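D-alanyl-D-alanine carboxypeptidase (Penicillin binding protein) family protein (PDB 6OSU) probably trims the terminal D-alanine from peptidoglycan precursor peptides, as a penicillin-binding serine carboxypeptidase of the S11 family. Local coordinates at residues D216-F224 and I232-L240. Residues are numbered along the deposited sequence; the frame is centred on the assembly and turned at random.
Sequences DRKQCLPKF and IESYTVKDL
V237 lies against the last turn of helix 214-220, its CG2 against the carbonyl oxygens of Q219 and C220. From CB, 4.2 Å from Q219 O, CG1 extends anti to the backbone N (chi1 179°), which leaves CG2, beside that N, as the branch that touches: 3.1 Å from Q219 O, 3.4 Å from C220 O, and 4.0 Å from L221 CD1, the two side chains crossing at about a right angle. C220 O also accepts a nearly straight hydrogen bond from T236 N (3.1 Å, 172°), which joins 232-240 to the chain just where the helix ends and L221 turns off with positive phi. T236 CG2 rests on L221 CB. Further along, K223 N bonds to E233 O in the carbonyl plane, on a lone pair, at 2.8 Å. In return K223 O takes I232 N at 2.6 Å and, weakly, E233 N: two residues facing one, a classic beta bulge. The CB atoms of K223 and E233 meet on one face of this short antiparallel surface hairpin, 223-224 with 231-233, away from the predicted catalytic residues. Helix 242-251 is tied to helix 214-220 by the C220-C248 disulfide and touched by S234 and Y235, while F224 packs on F258 and L260 of strand 258-262.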
ATOM      1  N   ASP A 216      21.618  -8.930  16.131  1.00 98.14           N
ATOM      2  CA  ASP A 216      22.630  -9.855  16.633  1.00 99.90           C
ATOM      3  C   ASP A 216      23.945  -9.709  15.881  1.00 97.72           C
ATOM      4  O   ASP A 216      25.011  -9.967  16.449  1.00 99.69           O
ATOM      5  CB  ASP A 216      22.142 -11.302  16.547  1.00100.73           C
ATOM      6  CG  ASP A 216      21.219 -11.676  17.691  1.00105.31           C
ATOM      7  OD1 ASP A 216      20.119 -12.204  17.421  1.00105.79           O
ATOM      8  OD2 ASP A 216      21.588 -11.429  18.859  1.00108.88           O
ATOM      9  N   ARG A 217      23.894  -9.299  14.612  1.00 94.01           N
ATOM     10  CA  ARG A 217      25.131  -9.088  13.868  1.00 93.61           C
ATOM     11  C   ARG A 217      25.861  -7.846  14.360  1.00 96.93           C
ATOM     12  O   ARG A 217      27.085  -7.865  14.524  1.00 99.07           O
ATOM     13  CB  ARG A 217      24.847  -8.973  12.373  1.00 90.10           C
ATOM     14  CG  ARG A 217      26.109  -8.960  11.533  1.00 89.59           C
ATOM     15  CD  ARG A 217      25.928  -8.219  10.222  1.00 87.58           C
ATOM     16  NE  ARG A 217      27.166  -8.213   9.446  1.00 87.50           N
ATOM     17  CZ  ARG A 217      27.325  -7.582   8.288  1.00 86.41           C
ATOM     18  NH1 ARG A 217      28.491  -7.635   7.656  1.00 87.19           N
ATOM     19  NH2 ARG A 217      26.321  -6.895   7.760  1.00 84.92           N
ATOM     20  N   LYS A 218      25.129  -6.755  14.599  1.00 98.04           N
ATOM     21  CA  LYS A 218      25.758  -5.525  15.063  1.00100.67           C
ATOM     22  C   LYS A 218      26.325  -5.657  16.471  1.00103.69           C
ATOM     23  O   LYS A 218      27.217  -4.885  16.837  1.00105.68           O
ATOM     24  CB  LYS A 218      24.760  -4.367  15.000  1.00101.21           C
ATOM     25  CG  LYS A 218      24.373  -3.959  13.581  1.00 98.57           C
ATOM     26  CD  LYS A 218      23.223  -2.961  13.583  1.00 99.16           C
ATOM     27  CE  LYS A 218      22.668  -2.717  12.181  1.00 96.57           C
ATOM     28  NZ  LYS A 218      23.418  -1.671  11.429  1.00 97.15           N
ATOM     29  N   GLN A 219      25.834  -6.612  17.265  1.00104.39           N
ATOM     30  CA  GLN A 219      26.436  -6.872  18.570  1.00107.87           C
ATOM     31  C   GLN A 219      27.796  -7.541  18.422  1.00106.82           C
ATOM     32  O   GLN A 219      28.777  -7.128  19.053  1.00109.86           O
ATOM     33  CB  GLN A 219      25.516  -7.749  19.417  1.00110.58           C
ATOM     34  CG  GLN A 219      24.193  -7.121  19.795  1.00112.96           C
ATOM     35  CD  GLN A 219      23.366  -8.035  20.676  1.00116.36           C
ATOM     36  OE1 GLN A 219      23.903  -8.902  21.363  1.00119.32           O
ATOM     37  NE2 GLN A 219      22.051  -7.852  20.654  1.00116.27           N
ATOM     38  N   CYS A 220      27.871  -8.588  17.598  1.00102.44           N
ATOM     39  CA  CYS A 220      29.113  -9.337  17.457  1.00101.90           C
ATOM     40  C   CYS A 220      30.032  -8.716  16.413  1.00 98.76           C
ATOM     41  O   CYS A 220      31.256  -8.696  16.596  1.00101.50           O
ATOM     42  CB  CYS A 220      28.808 -10.789  17.087  1.00101.40           C
ATOM     43  SG  CYS A 220      27.715 -11.637  18.243  1.00104.72           S
ATOM     44  N   LEU A 221      29.457  -8.204  15.324  1.00 93.46           N
ATOM     45  CA  LEU A 221      30.195  -7.716  14.164  1.00 90.23           C
ATOM     46  C   LEU A 221      31.146  -8.798  13.667  1.00 88.93           C
ATOM     47  O   LEU A 221      32.367  -8.650  13.786  1.00 90.16           O
ATOM     48  CB  LEU A 221      30.955  -6.431  14.504  1.00 91.78           C
ATOM     49  CG  LEU A 221      30.109  -5.174  14.722  1.00 91.08           C
ATOM     50  CD1 LEU A 221      30.893  -4.120  15.484  1.00 94.29           C
ATOM     51  CD2 LEU A 221      29.623  -4.621  13.391  1.00 87.67           C
ATOM     52  N   PRO A 222      30.633  -9.895  13.114  1.00 86.30           N
ATOM     53  CA  PRO A 222      31.515 -10.986  12.689  1.00 85.84           C
ATOM     54  C   PRO A 222      32.370 -10.577  11.502  1.00 84.96           C
ATOM     55  O   PRO A 222      32.084  -9.614  10.788  1.00 82.70           O
ATOM     56  CB  PRO A 222      30.542 -12.108  12.303  1.00 83.11           C
ATOM     57  CG  PRO A 222      29.220 -11.704  12.880  1.00 82.55           C
ATOM     58  CD  PRO A 222      29.220 -10.212  12.862  1.00 83.08           C
ATOM     59  N   LYS A 223      33.441 -11.335  11.299  1.00 87.50           N
ATOM     60  CA  LYS A 223      34.348 -11.122  10.180  1.00 87.37           C
ATOM     61  C   LYS A 223      34.068 -12.175   9.116  1.00 84.10           C
ATOM     62  O   LYS A 223      34.124 -13.377   9.397  1.00 83.95           O
ATOM     63  CB  LYS A 223      35.805 -11.187  10.632  1.00 91.24           C
ATOM     64  CG  LYS A 223      36.808 -10.858   9.541  1.00 92.90           C
ATOM     65  CD  LYS A 223      37.705  -9.702   9.957  1.00 96.83           C
ATOM     66  CE  LYS A 223      38.870  -9.531   8.997  1.00 99.72           C
ATOM     67  NZ  LYS A 223      39.830  -8.500   9.481  1.00104.28           N
ATOM     68  N   PHE A 224      33.763 -11.720   7.904  1.00 81.55           N
ATOM     69  CA  PHE A 224      33.461 -12.601   6.787  1.00 80.44           C
ATOM     70  C   PHE A 224      34.538 -12.472   5.722  1.00 83.22           C
ATOM     71  O   PHE A 224      34.987 -11.362   5.413  1.00 84.82           O
ATOM     72  CB  PHE A 224      32.090 -12.281   6.180  1.00 76.60           C
ATOM     73  CG  PHE A 224      30.949 -12.456   7.137  1.00 75.45           C
ATOM     74  CD1 PHE A 224      30.364 -11.360   7.747  1.00 75.05           C
ATOM     75  CD2 PHE A 224      30.467 -13.718   7.437  1.00 75.39           C
ATOM     76  CE1 PHE A 224      29.315 -11.519   8.631  1.00 74.57           C
ATOM     77  CE2 PHE A 224      29.420 -13.884   8.323  1.00 74.79           C
ATOM     78  CZ  PHE A 224      28.842 -12.784   8.919  1.00 74.40           C
ATOM     79  N   ILE A 232      35.252 -15.759   9.238  1.00 90.03           N
ATOM     80  CA  ILE A 232      36.613 -15.906   9.738  1.00 93.82           C
ATOM     81  C   ILE A 232      36.663 -15.728  11.247  1.00 98.34           C
ATOM     82  O   ILE A 232      37.215 -16.562  11.962  1.00102.21           O
ATOM     83  CB  ILE A 232      37.548 -14.911   9.017  1.00 92.78           C
ATOM     84  CG1 ILE A 232      37.802 -15.372   7.578  1.00 89.90           C
ATOM     85  CG2 ILE A 232      38.844 -14.722   9.783  1.00 97.72           C
ATOM     86  CD1 ILE A 232      38.370 -14.289   6.679  1.00 89.36           C
ATOM     87  N   GLU A 233      36.066 -14.650  11.750  1.00 98.57           N
ATOM     88  CA  GLU A 233      35.985 -14.383  13.180  1.00101.28           C
ATOM     89  C   GLU A 233      34.526 -14.319  13.608  1.00 98.05           C
ATOM     90  O   GLU A 233      33.723 -13.611  12.988  1.00 94.28           O
ATOM     91  CB  GLU A 233      36.698 -13.075  13.532  1.00104.58           C
ATOM     92  CG  GLU A 233      38.185 -13.229  13.781  1.00110.04           C
ATOM     93  CD  GLU A 233      38.469 -14.121  14.968  1.00114.87           C
ATOM     94  OE1 GLU A 233      39.450 -14.895  14.918  1.00117.64           O
ATOM     95  OE2 GLU A 233      37.697 -14.051  15.950  1.00115.91           O
ATOM     96  N   SER A 234      34.189 -15.058  14.669  1.00 98.04           N
ATOM     97  CA  SER A 234      32.838 -14.998  15.218  1.00 95.18           C
ATOM     98  C   SER A 234      32.532 -13.609  15.763  1.00 95.18           C
ATOM     99  O   SER A 234      31.462 -13.050  15.499  1.00 93.12           O
ATOM    100  CB  SER A 234      32.656 -16.054  16.310  1.00 97.42           C
ATOM    101  OG  SER A 234      32.405 -17.336  15.758  1.00 96.86           O
ATOM    102  N   TYR A 235      33.461 -13.037  16.526  1.00 98.09           N
ATOM    103  CA  TYR A 235      33.301 -11.696  17.069  1.00 98.76           C
ATOM    104  C   TYR A 235      34.515 -10.844  16.724  1.00101.37           C
ATOM    105  O   TYR A 235      35.645 -11.334  16.668  1.00102.46           O
ATOM    106  CB  TYR A 235      33.091 -11.718  18.596  1.00100.62           C
ATOM    107  CG  TYR A 235      34.023 -12.645  19.349  1.00102.56           C
ATOM    108  CD1 TYR A 235      35.360 -12.313  19.546  1.00104.94           C
ATOM    109  CD2 TYR A 235      33.560 -13.840  19.884  1.00102.62           C
ATOM    110  CE1 TYR A 235      36.212 -13.153  20.237  1.00107.78           C
ATOM    111  CE2 TYR A 235      34.405 -14.686  20.580  1.00105.90           C
ATOM    112  CZ  TYR A 235      35.730 -14.337  20.753  1.00108.15           C
ATOM    113  OH  TYR A 235      36.578 -15.173  21.441  1.00111.50           O
ATOM    114  N   THR A 236      34.258  -9.555  16.486  1.00103.03           N
ATOM    115  CA  THR A 236      35.311  -8.569  16.301  1.00107.25           C
ATOM    116  C   THR A 236      35.318  -7.502  17.387  1.00113.07           C
ATOM    117  O   THR A 236      36.279  -6.726  17.460  1.00115.65           O
ATOM    118  CB  THR A 236      35.182  -7.896  14.919  1.00103.94           C
ATOM    119  OG1 THR A 236      36.482  -7.659  14.366  1.00106.40           O
ATOM    120  CG2 THR A 236      34.430  -6.572  15.009  1.00103.01           C
ATOM    121  N   VAL A 237      34.297  -7.460  18.247  1.00116.18           N
ATOM    122  CA  VAL A 237      34.205  -6.431  19.274  1.00122.62           C
ATOM    123  C   VAL A 237      35.285  -6.656  20.323  1.00130.61           C
ATOM    124  O   VAL A 237      35.593  -7.798  20.691  1.00131.69           O
ATOM    125  CB  VAL A 237      32.798  -6.433  19.895  1.00122.19           C
ATOM    126  CG1 VAL A 237      32.680  -5.386  20.996  1.00126.32           C
ATOM    127  CG2 VAL A 237      31.759  -6.184  18.814  1.00117.48           C
ATOM    128  N   LYS A 238      35.869  -5.558  20.813  1.00137.24           N
ATOM    129  CA  LYS A 238      37.014  -5.666  21.714  1.00145.51           C
ATOM    130  C   LYS A 238      36.607  -6.176  23.090  1.00151.76           C
ATOM    131  O   LYS A 238      37.286  -7.038  23.661  1.00154.20           O
ATOM    132  CB  LYS A 238      37.724  -4.317  21.834  1.00148.29           C
ATOM    133  CG  LYS A 238      38.572  -3.953  20.624  1.00146.37           C
ATOM    134  CD  LYS A 238      39.307  -5.174  20.084  1.00144.91           C
ATOM    135  CE  LYS A 238      40.566  -4.779  19.331  1.00146.15           C
ATOM    136  NZ  LYS A 238      40.328  -3.618  18.436  1.00144.26           N
ATOM    137  N   ASP A 239      35.513  -5.660  23.644  1.00155.25           N
ATOM    138  CA  ASP A 239      35.058  -6.039  24.977  1.00159.45           C
ATOM    139  C   ASP A 239      33.669  -6.651  24.886  1.00155.82           C
ATOM    140  O   ASP A 239      32.722  -5.989  24.451  1.00153.26           O
ATOM    141  CB  ASP A 239      35.045  -4.837  25.919  1.00165.10           C
ATOM    142  CG  ASP A 239      34.821  -5.233  27.361  1.00169.60           C
ATOM    143  OD1 ASP A 239      35.814  -5.533  28.058  1.00173.87           O
ATOM    144  OD2 ASP A 239      33.651  -5.250  27.797  1.00169.25           O
ATOM    145  N   LEU A 240      33.553  -7.910  25.307  1.00155.83           N
ATOM    146  CA  LEU A 240      32.275  -8.605  25.343  1.00153.66           C
ATOM    147  C   LEU A 240      32.258  -9.540  26.543  1.00159.08           C
ATOM    148  O   LEU A 240      33.303 -10.018  26.991  1.00163.63           O
ATOM    149  CB  LEU A 240      32.019  -9.403  24.057  1.00147.01           C
ATOM    150  CG  LEU A 240      31.761  -8.629  22.764  1.00142.38           C
ATOM    151  CD1 LEU A 240      31.685  -9.580  21.580  1.00138.18           C
ATOM    152  CD2 LEU A 240      30.487  -7.807  22.875  1.00141.51           C
TER